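Local coordinates for protein N-glycosylase/DNA lyase (Methanocaldococcus jannaschii, PDB 3FHF) that is an all-helical DNA glycosylase/lyase of the helix-hairpin-helix superfamily, from a methanogenic archaeon, at residues E117-A122 with V145-V150; K39-W44 with I109-E114; T54-A59 with H90-K95. All coordinates share one frame; numbering follows the deposited sequence. Where two conformers were deposited one is given.

Contact 1 of 3, residues E117-A122 with V145-V150; sequences ENEKVA and VGYDDV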
ATOM      1  N   GLU A 117       3.565 -11.377  16.170  1.00 23.06           N
ATOM      2  CA  GLU A 117       2.824 -12.616  15.940  1.00 27.06           C
ATOM      3  C   GLU A 117       2.329 -12.710  14.500  1.00 25.83           C
ATOM      4  O   GLU A 117       2.300 -13.790  13.907  1.00 25.74           O
ATOM      5  CB  GLU A 117       1.620 -12.667  16.882  1.00 30.29           C
ATOM      6  CG  GLU A 117       1.318 -14.029  17.464  1.00 35.48           C
ATOM      7  CD  GLU A 117       2.326 -14.441  18.518  1.00 36.32           C
ATOM      8  OE1 GLU A 117       3.531 -14.474  18.199  1.00 39.68           O
ATOM      9  OE2 GLU A 117       1.916 -14.733  19.662  1.00 37.15           O
ATOM     10  N   ASN A 118       1.924 -11.572  13.951  1.00 22.93           N
ATOM     11  CA  ASN A 118       1.428 -11.531  12.588  1.00 22.30           C
ATOM     12  C   ASN A 118       1.410 -10.105  12.058  1.00 20.77           C
ATOM     13  O   ASN A 118       1.748  -9.159  12.776  1.00 21.61           O
ATOM     14  CB  ASN A 118       0.027 -12.142  12.530  1.00 23.22           C
ATOM     15  CG  ASN A 118      -0.940 -11.468  13.482  1.00 23.97           C
ATOM     16  OD1 ASN A 118      -1.259 -10.290  13.330  1.00 24.50           O
ATOM     17  ND2 ASN A 118      -1.405 -12.212  14.480  1.00 24.87           N
ATOM     18  N   GLU A 119       1.014  -9.968  10.797  1.00 16.73           N
ATOM     19  CA  GLU A 119       0.950  -8.685  10.107  1.00 17.84           C
ATOM     20  C   GLU A 119      -0.100  -7.725  10.661  1.00 15.84           C
ATOM     21  O   GLU A 119       0.069  -6.516  10.571  1.00 16.53           O
ATOM     22  CB  GLU A 119       0.671  -8.923   8.618  1.00 16.50           C
ATOM     23  CG  GLU A 119      -0.581  -9.758   8.387  1.00 22.09           C
ATOM     24  CD  GLU A 119      -0.680 -10.316   6.980  1.00 23.55           C
ATOM     25  OE1 GLU A 119      -1.124  -9.594   6.064  1.00 26.07           O
ATOM     26  OE2 GLU A 119      -0.300 -11.485   6.792  1.00 24.22           O
ATOM     27  N   LYS A 120      -1.184  -8.262  11.208  1.00 18.15           N
ATOM     28  CA  LYS A 120      -2.256  -7.436  11.760  1.00 18.68           C
ATOM     29  C   LYS A 120      -1.762  -6.673  12.983  1.00 18.66           C
ATOM     30  O   LYS A 120      -2.037  -5.481  13.144  1.00 16.58           O
ATOM     31  CB  LYS A 120      -3.447  -8.315  12.148  1.00 20.04           C
ATOM     32  CG  LYS A 120      -4.475  -8.539  11.041  1.00 26.05           C
ATOM     33  CD  LYS A 120      -3.836  -8.975   9.734  1.00 28.65           C
ATOM     34  CE  LYS A 120      -4.872  -9.139   8.630  1.00 27.30           C
ATOM     35  NZ  LYS A 120      -5.831 -10.238   8.910  1.00 26.51           N
ATOM     36  N   VAL A 121      -1.033  -7.373  13.844  0.50 18.98           N
ATOM     37  CA  VAL A 121      -0.486  -6.773  15.048  0.50 19.15           C
ATOM     38  C   VAL A 121       0.666  -5.840  14.689  0.50 19.26           C
ATOM     39  O   VAL A 121       0.859  -4.798  15.322  0.50 20.38           O
ATOM     40  CB  VAL A 121       0.004  -7.869  16.025  0.50 20.54           C
ATOM     41  CG1 VAL A 121       0.873  -7.266  17.098  0.50 21.89           C
ATOM     42  CG2 VAL A 121      -1.193  -8.571  16.653  0.50 20.99           C
ATOM     43  N   ALA A 122       1.424  -6.206  13.661  1.00 17.43           N
ATOM     44  CA  ALA A 122       2.558  -5.390  13.229  1.00 16.16           C
ATOM     45  C   ALA A 122       2.007  -4.060  12.702  1.00 14.18           C
ATOM     46  O   ALA A 122       2.571  -2.991  12.951  1.00 12.82           O
ATOM     47  CB  ALA A 122       3.342  -6.108  12.126  1.00 15.11           C
ATOM     48  N   VAL A 145       6.146  -5.495   1.206  1.00  8.92           N
ATOM     49  CA  VAL A 145       7.260  -6.290   1.695  1.00 10.74           C
ATOM     50  C   VAL A 145       6.869  -7.750   1.859  1.00 10.55           C
ATOM     51  O   VAL A 145       7.544  -8.504   2.551  1.00 10.68           O
ATOM     52  CB  VAL A 145       7.856  -5.732   3.024  1.00 11.10           C
ATOM     53  CG1 VAL A 145       8.386  -4.318   2.784  1.00 13.14           C
ATOM     54  CG2 VAL A 145       6.824  -5.762   4.140  1.00  8.85           C
ATOM     55  N   GLY A 146       5.756  -8.143   1.240  1.00 11.95           N
ATOM     56  CA  GLY A 146       5.365  -9.541   1.281  1.00 13.80           C
ATOM     57  C   GLY A 146       4.164 -10.081   2.031  1.00 16.01           C
ATOM     58  O   GLY A 146       3.950 -11.294   2.003  1.00 15.93           O
ATOM     59  N   TYR A 147       3.380  -9.243   2.699  1.00 12.36           N
ATOM     60  CA  TYR A 147       2.233  -9.776   3.424  1.00 12.85           C
ATOM     61  C   TYR A 147       0.995  -9.764   2.532  1.00 13.29           C
ATOM     62  O   TYR A 147       0.787  -8.839   1.755  1.00 13.69           O
ATOM     63  CB  TYR A 147       2.043  -9.002   4.731  1.00 12.13           C
ATOM     64  CG  TYR A 147       3.208  -9.230   5.676  1.00 11.45           C
ATOM     65  CD1 TYR A 147       3.293 -10.395   6.451  1.00 15.37           C
ATOM     66  CD2 TYR A 147       4.267  -8.325   5.736  1.00 13.67           C
ATOM     67  CE1 TYR A 147       4.412 -10.654   7.261  1.00 13.56           C
ATOM     68  CE2 TYR A 147       5.386  -8.569   6.539  1.00 15.11           C
ATOM     69  CZ  TYR A 147       5.452  -9.733   7.295  1.00 16.39           C
ATOM     70  OH  TYR A 147       6.565  -9.969   8.066  1.00 15.59           O
ATOM     71  N   ASP A 148       0.179 -10.805   2.639  1.00 11.45           N
ATOM     72  CA  ASP A 148      -0.974 -10.936   1.756  1.00 15.22           C
ATOM     73  C   ASP A 148      -2.374 -10.667   2.261  1.00 13.83           C
ATOM     74  O   ASP A 148      -3.300 -10.636   1.455  1.00 13.02           O
ATOM     75  CB  ASP A 148      -0.989 -12.336   1.147  1.00 19.67           C
ATOM     76  CG  ASP A 148       0.269 -12.649   0.368  1.00 23.48           C
ATOM     77  OD1 ASP A 148       0.633 -11.864  -0.540  1.00 26.13           O
ATOM     78  OD2 ASP A 148       0.884 -13.694   0.662  1.00 25.58           O
ATOM     79  N   ASP A 149      -2.547 -10.464   3.560  1.00 14.56           N
ATOM     80  CA  ASP A 149      -3.892 -10.283   4.087  1.00 14.59           C
ATOM     81  C   ASP A 149      -4.272  -8.906   4.631  1.00 14.53           C
ATOM     82  O   ASP A 149      -5.052  -8.811   5.580  1.00 16.28           O
ATOM     83  CB  ASP A 149      -4.159 -11.374   5.140  1.00 15.97           C
ATOM     84  CG  ASP A 149      -5.646 -11.557   5.444  1.00 19.40           C
ATOM     85  OD1 ASP A 149      -6.472 -11.427   4.517  1.00 16.79           O
ATOM     86  OD2 ASP A 149      -5.986 -11.855   6.612  1.00 18.82           O
ATOM     87  N   VAL A 150      -3.728  -7.844   4.039  1.00 13.73           N
ATOM     88  CA  VAL A 150      -4.079  -6.486   4.445  1.00 12.92           C
ATOM     89  C   VAL A 150      -4.486  -5.683   3.212  1.00 14.20           C
ATOM     90  O   VAL A 150      -3.803  -5.691   2.174  1.00 13.45           O
ATOM     91  CB  VAL A 150      -2.923  -5.748   5.160  1.00 13.59           C
ATOM     92  CG1 VAL A 150      -2.663  -6.388   6.508  1.00 15.24           C
ATOM     93  CG2 VAL A 150      -1.672  -5.765   4.301  1.00 12.68           C
TER
HETATM   94  O   HOH W   1       0.516 -12.737   4.645  1.00 21.20           O
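Glu119 and Lys120 open the first helix of what is probably the helix-hairpin-helix unit, helices 119-129 and 135-144. They meet Tyr147, Asp149 and Val150 in the loop after its second helix. Both ends of the unit are finished locally. Asn118 is the N-cap, its OD1 accepting from Val121 N at 3.0 Å. Gly146, with positive phi, is the C-prime residue of a Schellman motif. Glu119 reaches past Tyr147, running opposite to it. Its CG stands between backbone N and carbonyl carbon (chi1 55°), and the chain then extends to the loop. Glu119 CB lies 3.7 Å from Tyr147 CD1. Glu119 OE1 accepts from Asp149 N at 3.0 Å, a bent bond on the syn side of the carboxylate. The same OE1 rests 3.6 Å from Val150 CG1. Glu119 OE2 takes a water proton at 2.6 Å, and that water accepts from Asp148 N at 2.8 Å. Lys120 curls at chi2 and chi4, and its NZ forms a salt bridge with Asp149 OD2 at 2.8 Å, from above the carboxylate plane. Arg187 pairs with Asp149 OD1, while Lys34 holds the Asp148 carboxylate. One glutamate thus serves two successive loop amides, one directly and one through water. The two cations that meet the Asp149 carboxylate probably favour its charged form.

Contact 2 of 3, residues K39-W44 with I109-E114; sequences KSNEEW and IKDIVE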
ATOM      1  N   LYS A  39      15.552  -9.607   1.766  1.00 24.78           N
ATOM      2  CA  LYS A  39      16.233  -8.318   1.728  1.00 23.37           C
ATOM      3  C   LYS A  39      16.583  -7.811   3.129  1.00 23.02           C
ATOM      4  O   LYS A  39      16.025  -8.266   4.117  1.00 24.03           O
ATOM      5  CB  LYS A  39      15.375  -7.291   0.981  1.00 22.21           C
ATOM      6  CG  LYS A  39      15.266  -7.563  -0.516  0.50 20.74           C
ATOM      7  CD  LYS A  39      14.414  -6.514  -1.218  0.50 21.88           C
ATOM      8  CE  LYS A  39      14.429  -6.702  -2.726  0.50 21.34           C
ATOM      9  NZ  LYS A  39      14.070  -8.093  -3.102  0.50 23.86           N
ATOM     10  N   SER A  40      17.508  -6.860   3.195  1.00 23.76           N
ATOM     11  CA  SER A  40      17.977  -6.314   4.468  1.00 24.73           C
ATOM     12  C   SER A  40      17.077  -5.261   5.105  1.00 24.12           C
ATOM     13  O   SER A  40      16.160  -4.731   4.470  1.00 21.89           O
ATOM     14  CB  SER A  40      19.352  -5.694   4.274  1.00 25.02           C
ATOM     15  OG  SER A  40      19.230  -4.471   3.562  1.00 26.41           O
ATOM     16  N   ASN A  41      17.367  -4.956   6.369  1.00 23.36           N
ATOM     17  CA  ASN A  41      16.625  -3.947   7.119  1.00 22.23           C
ATOM     18  C   ASN A  41      16.629  -2.642   6.348  1.00 21.51           C
ATOM     19  O   ASN A  41      15.634  -1.927   6.315  1.00 20.48           O
ATOM     20  CB  ASN A  41      17.278  -3.692   8.483  1.00 22.95           C
ATOM     21  CG  ASN A  41      16.778  -4.626   9.558  1.00 21.37           C
ATOM     22  OD1 ASN A  41      15.605  -4.594   9.934  1.00 20.96           O
ATOM     23  ND2 ASN A  41      17.672  -5.456  10.073  1.00 24.43           N
ATOM     24  N   GLU A  42      17.769  -2.327   5.745  1.00 21.09           N
ATOM     25  CA  GLU A  42      17.911  -1.092   4.986  1.00 20.90           C
ATOM     26  C   GLU A  42      16.927  -1.048   3.821  1.00 20.92           C
ATOM     27  O   GLU A  42      16.302  -0.021   3.567  1.00 19.71           O
ATOM     28  CB  GLU A  42      19.345  -0.954   4.465  0.50 22.40           C
ATOM     29  CG  GLU A  42      20.414  -1.044   5.550  0.50 24.47           C
ATOM     30  CD  GLU A  42      20.450  -2.405   6.220  0.50 23.84           C
ATOM     31  OE1 GLU A  42      20.571  -3.414   5.499  0.50 25.74           O
ATOM     32  OE2 GLU A  42      20.355  -2.472   7.462  0.50 25.44           O
ATOM     33  N   GLU A  43      16.795  -2.172   3.121  1.00 20.44           N
ATOM     34  CA  GLU A  43      15.885  -2.274   1.983  1.00 22.31           C
ATOM     35  C   GLU A  43      14.442  -2.074   2.428  1.00 18.80           C
ATOM     36  O   GLU A  43      13.656  -1.423   1.744  1.00 18.49           O
ATOM     37  CB  GLU A  43      16.036  -3.641   1.307  1.00 24.92           C
ATOM     38  CG  GLU A  43      17.355  -3.823   0.576  1.00 29.56           C
ATOM     39  CD  GLU A  43      17.468  -2.918  -0.634  1.00 35.58           C
ATOM     40  OE1 GLU A  43      16.724  -3.137  -1.616  1.00 38.72           O
ATOM     41  OE2 GLU A  43      18.294  -1.980  -0.604  1.00 38.56           O
ATOM     42  N   TRP A  44      14.094  -2.649   3.572  1.00 16.61           N
ATOM     43  CA  TRP A  44      12.747  -2.512   4.107  1.00 15.02           C
ATOM     44  C   TRP A  44      12.468  -1.059   4.501  1.00 16.46           C
ATOM     45  O   TRP A  44      11.371  -0.547   4.263  1.00 15.27           O
ATOM     46  CB  TRP A  44      12.556  -3.422   5.321  1.00 15.26           C
ATOM     47  CG  TRP A  44      12.316  -4.867   4.994  1.00 12.56           C
ATOM     48  CD1 TRP A  44      13.078  -5.671   4.193  1.00 14.12           C
ATOM     49  CD2 TRP A  44      11.270  -5.690   5.509  1.00 12.26           C
ATOM     50  NE1 TRP A  44      12.570  -6.948   4.184  1.00 11.99           N
ATOM     51  CE2 TRP A  44      11.460  -6.987   4.982  1.00 13.02           C
ATOM     52  CE3 TRP A  44      10.187  -5.460   6.368  1.00 11.14           C
ATOM     53  CZ2 TRP A  44      10.608  -8.051   5.288  1.00 14.45           C
ATOM     54  CZ3 TRP A  44       9.340  -6.520   6.672  1.00 13.58           C
ATOM     55  CH2 TRP A  44       9.559  -7.803   6.130  1.00 14.86           C
ATOM     56  N   ILE A 109      13.567  -1.856  10.784  1.00 17.92           N
ATOM     57  CA  ILE A 109      12.148  -2.143  10.643  1.00 16.76           C
ATOM     58  C   ILE A 109      11.801  -3.591  10.285  1.00 17.15           C
ATOM     59  O   ILE A 109      10.733  -4.079  10.645  1.00 17.26           O
ATOM     60  CB  ILE A 109      11.506  -1.139   9.624  1.00 17.96           C
ATOM     61  CG1 ILE A 109       9.989  -1.120   9.794  1.00 18.08           C
ATOM     62  CG2 ILE A 109      11.901  -1.495   8.183  1.00 13.77           C
ATOM     63  CD1 ILE A 109       9.535  -0.692  11.192  1.00 20.30           C
ATOM     64  N   LYS A 110      12.692  -4.295   9.591  1.00 16.03           N
ATOM     65  CA  LYS A 110      12.401  -5.686   9.252  1.00 16.43           C
ATOM     66  C   LYS A 110      12.394  -6.553  10.514  1.00 17.49           C
ATOM     67  O   LYS A 110      11.468  -7.326  10.740  1.00 17.58           O
ATOM     68  CB  LYS A 110      13.428  -6.231   8.247  1.00 18.36           C
ATOM     69  CG  LYS A 110      13.189  -7.692   7.875  1.00 17.17           C
ATOM     70  CD  LYS A 110      14.189  -8.194   6.847  1.00 23.08           C
ATOM     71  CE  LYS A 110      13.958  -9.675   6.546  1.00 22.65           C
ATOM     72  NZ  LYS A 110      14.896 -10.200   5.511  1.00 28.57           N
ATOM     73  N   ASP A 111      13.425  -6.422  11.345  1.00 19.43           N
ATOM     74  CA  ASP A 111      13.491  -7.208  12.574  1.00 19.80           C
ATOM     75  C   ASP A 111      12.309  -6.905  13.493  1.00 16.68           C
ATOM     76  O   ASP A 111      11.778  -7.800  14.138  1.00 16.50           O
ATOM     77  CB  ASP A 111      14.798  -6.930  13.320  1.00 24.37           C
ATOM     78  CG  ASP A 111      16.015  -7.225  12.477  1.00 27.47           C
ATOM     79  OD1 ASP A 111      16.000  -8.236  11.744  1.00 31.14           O
ATOM     80  OD2 ASP A 111      16.987  -6.450  12.554  1.00 32.19           O
ATOM     81  N   ILE A 112      11.907  -5.640  13.553  1.00 15.14           N
ATOM     82  CA  ILE A 112      10.779  -5.244  14.387  1.00 14.31           C
ATOM     83  C   ILE A 112       9.486  -5.863  13.859  1.00 15.01           C
ATOM     84  O   ILE A 112       8.742  -6.504  14.602  1.00 14.94           O
ATOM     85  CB  ILE A 112      10.591  -3.709  14.401  1.00 15.79           C
ATOM     86  CG1 ILE A 112      11.781  -3.035  15.086  1.00 15.18           C
ATOM     87  CG2 ILE A 112       9.286  -3.355  15.115  1.00 14.84           C
ATOM     88  CD1 ILE A 112      11.816  -1.515  14.912  1.00 16.68           C
ATOM     89  N   VAL A 113       9.217  -5.657  12.573  1.00 14.36           N
ATOM     90  CA  VAL A 113       8.001  -6.189  11.959  1.00 13.50           C
ATOM     91  C   VAL A 113       7.884  -7.714  12.059  1.00 13.02           C
ATOM     92  O   VAL A 113       6.812  -8.240  12.357  1.00 10.51           O
ATOM     93  CB  VAL A 113       7.898  -5.752  10.464  1.00 13.54           C
ATOM     94  CG1 VAL A 113       6.818  -6.552   9.735  1.00 12.35           C
ATOM     95  CG2 VAL A 113       7.565  -4.266  10.388  1.00 12.58           C
ATOM     96  N   GLU A 114       8.979  -8.426  11.816  1.00 15.00           N
ATOM     97  CA  GLU A 114       8.934  -9.884  11.877  1.00 17.93           C
ATOM     98  C   GLU A 114       8.836 -10.439  13.297  1.00 19.68           C
ATOM     99  O   GLU A 114       8.506 -11.610  13.486  1.00 18.98           O
ATOM    100  CB  GLU A 114      10.145 -10.487  11.163  1.00 20.18           C
ATOM    101  CG  GLU A 114      10.266 -10.071   9.709  1.00 21.16           C
ATOM    102  CD  GLU A 114      11.216 -10.958   8.921  1.00 26.19           C
ATOM    103  OE1 GLU A 114      12.350 -11.206   9.394  1.00 23.90           O
ATOM    104  OE2 GLU A 114      10.822 -11.402   7.821  1.00 27.44           O
TER
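Asn41, at the start of helix 41-54, lies against Lys110, in the first turn of helix 109-115, with their CA atoms 5.0 Å apart. The two helix starts therefore meet closely. The Asn41 amide works on the backbone of the other helix. Its OD1 accepts from Asp111 N at 3.2 Å, in the carbonyl plane and on a lone pair, with a fairly straight N-H (160°). A weak, bent bond from Lys110 N reaches the same oxygen. On the other branch, Asn41 ND2 donates to Asp111 OD2 at 2.8 Å, arriving from above the carboxylate plane. Amide and carboxylate are turned 76° apart.

Lys110 is fully extended, and with CG anti to the backbone N (chi1 179°) its methylenes run over one face of the Trp44 indole. This is a CH-pi contact: Lys110 CG sits 3.6 Å from the centroid of the six-membered ring. Beyond the ring, Lys110 NZ donates to Lys39 O at 2.6 Å, in the carbonyl plane; Lys37 O is a second acceptor. Val113 CG1 meets the indole at its edge, 4.0 Å from Trp44 CZ3. Ile109 CG2 packs on Trp44 CB at 3.5 Å. Trp44 is a knob in the hole formed by Ile109, Lys110, Val113 and Glu114. Its NE1 bonds to Phe36 O, and the Phe36 ring meets the indole edge-to-face. Phe141 of helix 135-144 also packs on Trp44, Ile109 and Val113.

Asn41 thus takes up first-turn N-H groups of helix 109-115, which lack acceptors within their own helix. Lys110 combines a greasy stem on the indole with a charged end held by backbone carbonyls.

Contact 3 of 3, residues T54-A59 with H90-K95; sequences TANFTA and HRFYRK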
ATOM      1  N   THR A  54       4.003   8.287  -0.675  1.00 22.89           N
ATOM      2  CA  THR A  54       2.853   8.026  -1.546  1.00 27.37           C
ATOM      3  C   THR A  54       1.698   9.030  -1.495  1.00 28.49           C
ATOM      4  O   THR A  54       1.199   9.454  -2.540  1.00 28.20           O
ATOM      5  CB  THR A  54       2.271   6.609  -1.280  1.00 28.07           C
ATOM      6  OG1 THR A  54       3.224   5.618  -1.685  1.00 28.75           O
ATOM      7  CG2 THR A  54       0.972   6.401  -2.053  1.00 30.26           C
ATOM      8  N   ALA A  55       1.265   9.394  -0.291  0.75 29.34           N
ATOM      9  CA  ALA A  55       0.157  10.332  -0.130  0.75 31.80           C
ATOM     10  C   ALA A  55       0.353  11.621  -0.923  0.75 32.14           C
ATOM     11  O   ALA A  55       1.385  12.282  -0.806  0.75 31.70           O
ATOM     12  CB  ALA A  55      -0.037  10.658   1.348  0.75 32.80           C
ATOM     13  N   ASN A  56      -0.646  11.967  -1.732  0.75 33.25           N
ATOM     14  CA  ASN A  56      -0.609  13.177  -2.549  0.75 34.03           C
ATOM     15  C   ASN A  56       0.515  13.107  -3.570  0.75 34.09           C
ATOM     16  O   ASN A  56       1.106  14.128  -3.918  0.75 35.16           O
ATOM     17  CB  ASN A  56      -0.404  14.408  -1.661  0.75 34.60           C
ATOM     18  CG  ASN A  56      -1.437  14.511  -0.561  0.75 36.75           C
ATOM     19  OD1 ASN A  56      -2.627  14.698  -0.824  0.75 38.37           O
ATOM     20  ND2 ASN A  56      -0.989  14.386   0.683  0.75 37.06           N
ATOM     21  N   PHE A  57       0.805  11.907  -4.058  0.75 33.04           N
ATOM     22  CA  PHE A  57       1.881  11.740  -5.022  0.75 31.73           C
ATOM     23  C   PHE A  57       1.558  10.610  -5.995  0.75 32.59           C
ATOM     24  O   PHE A  57       0.407  10.192  -6.121  0.75 32.64           O
ATOM     25  CB  PHE A  57       3.187  11.450  -4.272  0.75 31.73           C
ATOM     26  CG  PHE A  57       4.429  11.873  -5.007  0.75 30.72           C
ATOM     27  CD1 PHE A  57       4.549  13.163  -5.517  0.75 31.10           C
ATOM     28  CD2 PHE A  57       5.495  10.992  -5.161  0.75 31.10           C
ATOM     29  CE1 PHE A  57       5.714  13.570  -6.170  0.75 30.18           C
ATOM     30  CE2 PHE A  57       6.664  11.390  -5.813  0.75 30.37           C
ATOM     31  CZ  PHE A  57       6.771  12.681  -6.317  0.75 29.59           C
ATOM     32  N   THR A  58       2.580  10.122  -6.686  0.75 32.21           N
ATOM     33  CA  THR A  58       2.409   9.042  -7.648  0.75 33.17           C
ATOM     34  C   THR A  58       3.362   7.893  -7.335  0.75 31.94           C
ATOM     35  O   THR A  58       4.488   8.117  -6.896  0.75 31.63           O
ATOM     36  CB  THR A  58       2.668   9.549  -9.082  0.75 33.99           C
ATOM     37  OG1 THR A  58       1.570  10.369  -9.501  0.75 37.62           O
ATOM     38  CG2 THR A  58       2.821   8.394 -10.048  0.75 36.93           C
ATOM     39  N   ALA A  59       2.900   6.665  -7.550  0.75 30.44           N
ATOM     40  CA  ALA A  59       3.725   5.490  -7.299  0.75 30.80           C
ATOM     41  C   ALA A  59       4.964   5.602  -8.169  0.75 30.81           C
ATOM     42  O   ALA A  59       6.079   5.323  -7.737  0.75 29.15           O
ATOM     43  CB  ALA A  59       2.958   4.221  -7.647  0.75 28.74           C
ATOM     44  N   HIS A  90       7.946  16.743  -4.872  1.00 38.73           N
ATOM     45  CA  HIS A  90       6.976  16.498  -3.812  1.00 37.96           C
ATOM     46  C   HIS A  90       6.517  17.799  -3.164  1.00 38.31           C
ATOM     47  O   HIS A  90       7.331  18.592  -2.690  1.00 38.85           O
ATOM     48  CB  HIS A  90       7.555  15.565  -2.747  1.00 37.06           C
ATOM     49  CG  HIS A  90       6.514  14.772  -2.018  1.00 37.25           C
ATOM     50  ND1 HIS A  90       5.504  15.362  -1.288  1.00 36.92           N
ATOM     51  CD2 HIS A  90       6.305  13.435  -1.937  1.00 36.83           C
ATOM     52  CE1 HIS A  90       4.718  14.423  -0.790  1.00 36.96           C
ATOM     53  NE2 HIS A  90       5.182  13.245  -1.169  1.00 36.68           N
ATOM     54  N   ARG A  91       5.205  18.006  -3.137  1.00 38.22           N
ATOM     55  CA  ARG A  91       4.633  19.217  -2.560  1.00 38.95           C
ATOM     56  C   ARG A  91       4.718  19.279  -1.039  1.00 38.05           C
ATOM     57  O   ARG A  91       4.718  20.363  -0.464  1.00 38.03           O
ATOM     58  CB  ARG A  91       3.176  19.365  -2.996  1.00 39.67           C
ATOM     59  CG  ARG A  91       2.992  19.536  -4.493  1.00 43.60           C
ATOM     60  CD  ARG A  91       1.517  19.598  -4.841  1.00 46.27           C
ATOM     61  NE  ARG A  91       0.839  18.357  -4.483  1.00 49.53           N
ATOM     62  CZ  ARG A  91      -0.481  18.211  -4.428  1.00 50.43           C
ATOM     63  NH1 ARG A  91      -1.274  19.237  -4.704  1.00 51.16           N
ATOM     64  NH2 ARG A  91      -1.007  17.038  -4.099  1.00 50.72           N
ATOM     65  N   PHE A  92       4.785  18.123  -0.384  1.00 37.55           N
ATOM     66  CA  PHE A  92       4.872  18.099   1.075  1.00 36.27           C
ATOM     67  C   PHE A  92       6.269  17.729   1.558  1.00 36.27           C
ATOM     68  O   PHE A  92       6.424  17.065   2.585  1.00 34.62           O
ATOM     69  CB  PHE A  92       3.850  17.117   1.657  1.00 36.39           C
ATOM     70  CG  PHE A  92       2.422  17.490   1.369  1.00 37.11           C
ATOM     71  CD1 PHE A  92       1.858  17.235   0.123  1.00 37.61           C
ATOM     72  CD2 PHE A  92       1.652  18.136   2.333  1.00 38.15           C
ATOM     73  CE1 PHE A  92       0.545  17.621  -0.161  1.00 38.47           C
ATOM     74  CE2 PHE A  92       0.340  18.527   2.059  1.00 38.08           C
ATOM     75  CZ  PHE A  92      -0.212  18.269   0.809  1.00 36.83           C
ATOM     76  N   TYR A  93       7.281  18.184   0.825  1.00 35.10           N
ATOM     77  CA  TYR A  93       8.668  17.889   1.162  1.00 36.59           C
ATOM     78  C   TYR A  93       9.032  18.122   2.625  1.00 36.57           C
ATOM     79  O   TYR A  93       9.763  17.330   3.218  1.00 37.68           O
ATOM     80  CB  TYR A  93       9.621  18.693   0.264  1.00 38.25           C
ATOM     81  CG  TYR A  93       9.447  20.202   0.318  1.00 39.39           C
ATOM     82  CD1 TYR A  93       8.349  20.823  -0.280  1.00 40.37           C
ATOM     83  CD2 TYR A  93      10.397  21.008   0.946  1.00 39.73           C
ATOM     84  CE1 TYR A  93       8.202  22.213  -0.258  1.00 40.35           C
ATOM     85  CE2 TYR A  93      10.261  22.398   0.975  1.00 40.57           C
ATOM     86  CZ  TYR A  93       9.162  22.991   0.371  1.00 40.61           C
ATOM     87  OH  TYR A  93       9.028  24.360   0.397  1.00 42.08           O
ATOM     88  N   ARG A  94       8.521  19.198   3.208  1.00 36.52           N
ATOM     89  CA  ARG A  94       8.820  19.517   4.598  1.00 37.44           C
ATOM     90  C   ARG A  94       8.315  18.459   5.586  1.00 36.88           C
ATOM     91  O   ARG A  94       9.098  17.903   6.359  1.00 36.57           O
ATOM     92  CB  ARG A  94       8.241  20.890   4.947  1.00 39.80           C
ATOM     93  CG  ARG A  94       8.583  21.384   6.343  1.00 42.94           C
ATOM     94  CD  ARG A  94       8.181  22.845   6.506  1.00 46.89           C
ATOM     95  NE  ARG A  94       6.790  23.074   6.121  1.00 49.21           N
ATOM     96  CZ  ARG A  94       5.743  22.555   6.758  1.00 50.22           C
ATOM     97  NH1 ARG A  94       5.926  21.778   7.818  1.00 49.66           N
ATOM     98  NH2 ARG A  94       4.511  22.810   6.332  1.00 50.70           N
ATOM     99  N   LYS A  95       7.014  18.182   5.567  1.00 35.74           N
ATOM    100  CA  LYS A  95       6.435  17.184   6.468  1.00 34.86           C
ATOM    101  C   LYS A  95       7.001  15.780   6.260  1.00 33.66           C
ATOM    102  O   LYS A  95       7.347  15.093   7.224  1.00 32.80           O
ATOM    103  CB  LYS A  95       4.916  17.118   6.296  1.00 37.55           C
ATOM    104  CG  LYS A  95       4.140  18.271   6.899  1.00 40.42           C
ATOM    105  CD  LYS A  95       2.649  18.039   6.709  1.00 42.01           C
ATOM    106  CE  LYS A  95       1.823  19.188   7.250  1.00 44.44           C
ATOM    107  NZ  LYS A  95       0.370  18.948   7.028  1.00 46.26           N
TER
HETATM  108  O   HOH W   2       3.083  16.418  -4.317  1.00 44.61           O
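The rings of Phe57 and His90 form an offset stack. Their centroids are 4.7 Å apart and their planes 23° from parallel. His90 CD2 lies over the centre of one Phe57 face. At the edge of the imidazole, ND1 accepts from Phe92 N at 3.0 Å, almost exactly in the ring plane. NE2 bonds to Leu53 O, in the last turn of helix 41-54. A second flat pair lies alongside: the Asn56 side chain leans over one face of Phe92 at its CE1 corner, with amide and ring planes 25° apart. Asn56 CB is 3.7 Å from Phe92 CE1.

The Arg91 guanidinium has Asn56 O near its plane at one edge, with NH2 at 3.6 Å from that oxygen. A water makes the polar link. It donates to Asn56 O at 3.1 Å and accepts from Arg91 N at 2.9 Å and Arg91 NE at 3.0 Å. Asn56 sits third in a type II turn, with positive phi, and His90 opens a type I turn. The two turns thus join through one ring stack, the Asn56-Phe92 packing and a water. Bonds at both nitrogens fix the rotation of His90 under Phe57, and suit an imidazole that carries its proton on NE2.

Overall arrangement
Contact 2 is the partly buried one; contacts 1 and 3 lie at the surface. Contacts 1 and 2 are neighbours and touch: Val145 packs on Trp44, and Tyr147 on Val113 and Glu114. Helices 109-115 and 119-129, one in each, follow each other in the chain. Contact 3 stands apart, its nearest atoms about 12 Å from either, and on the other side of the chain's centre from contact 1. Its 54-59 segment follows helix 41-54, whose start is in contact 2, and it is nested in the loop that contact 2 closes. Chemistry follows place: contact 1 uses carboxylates and charge, contact 2 adds an indole knob, contact 3 relies on stacking and water.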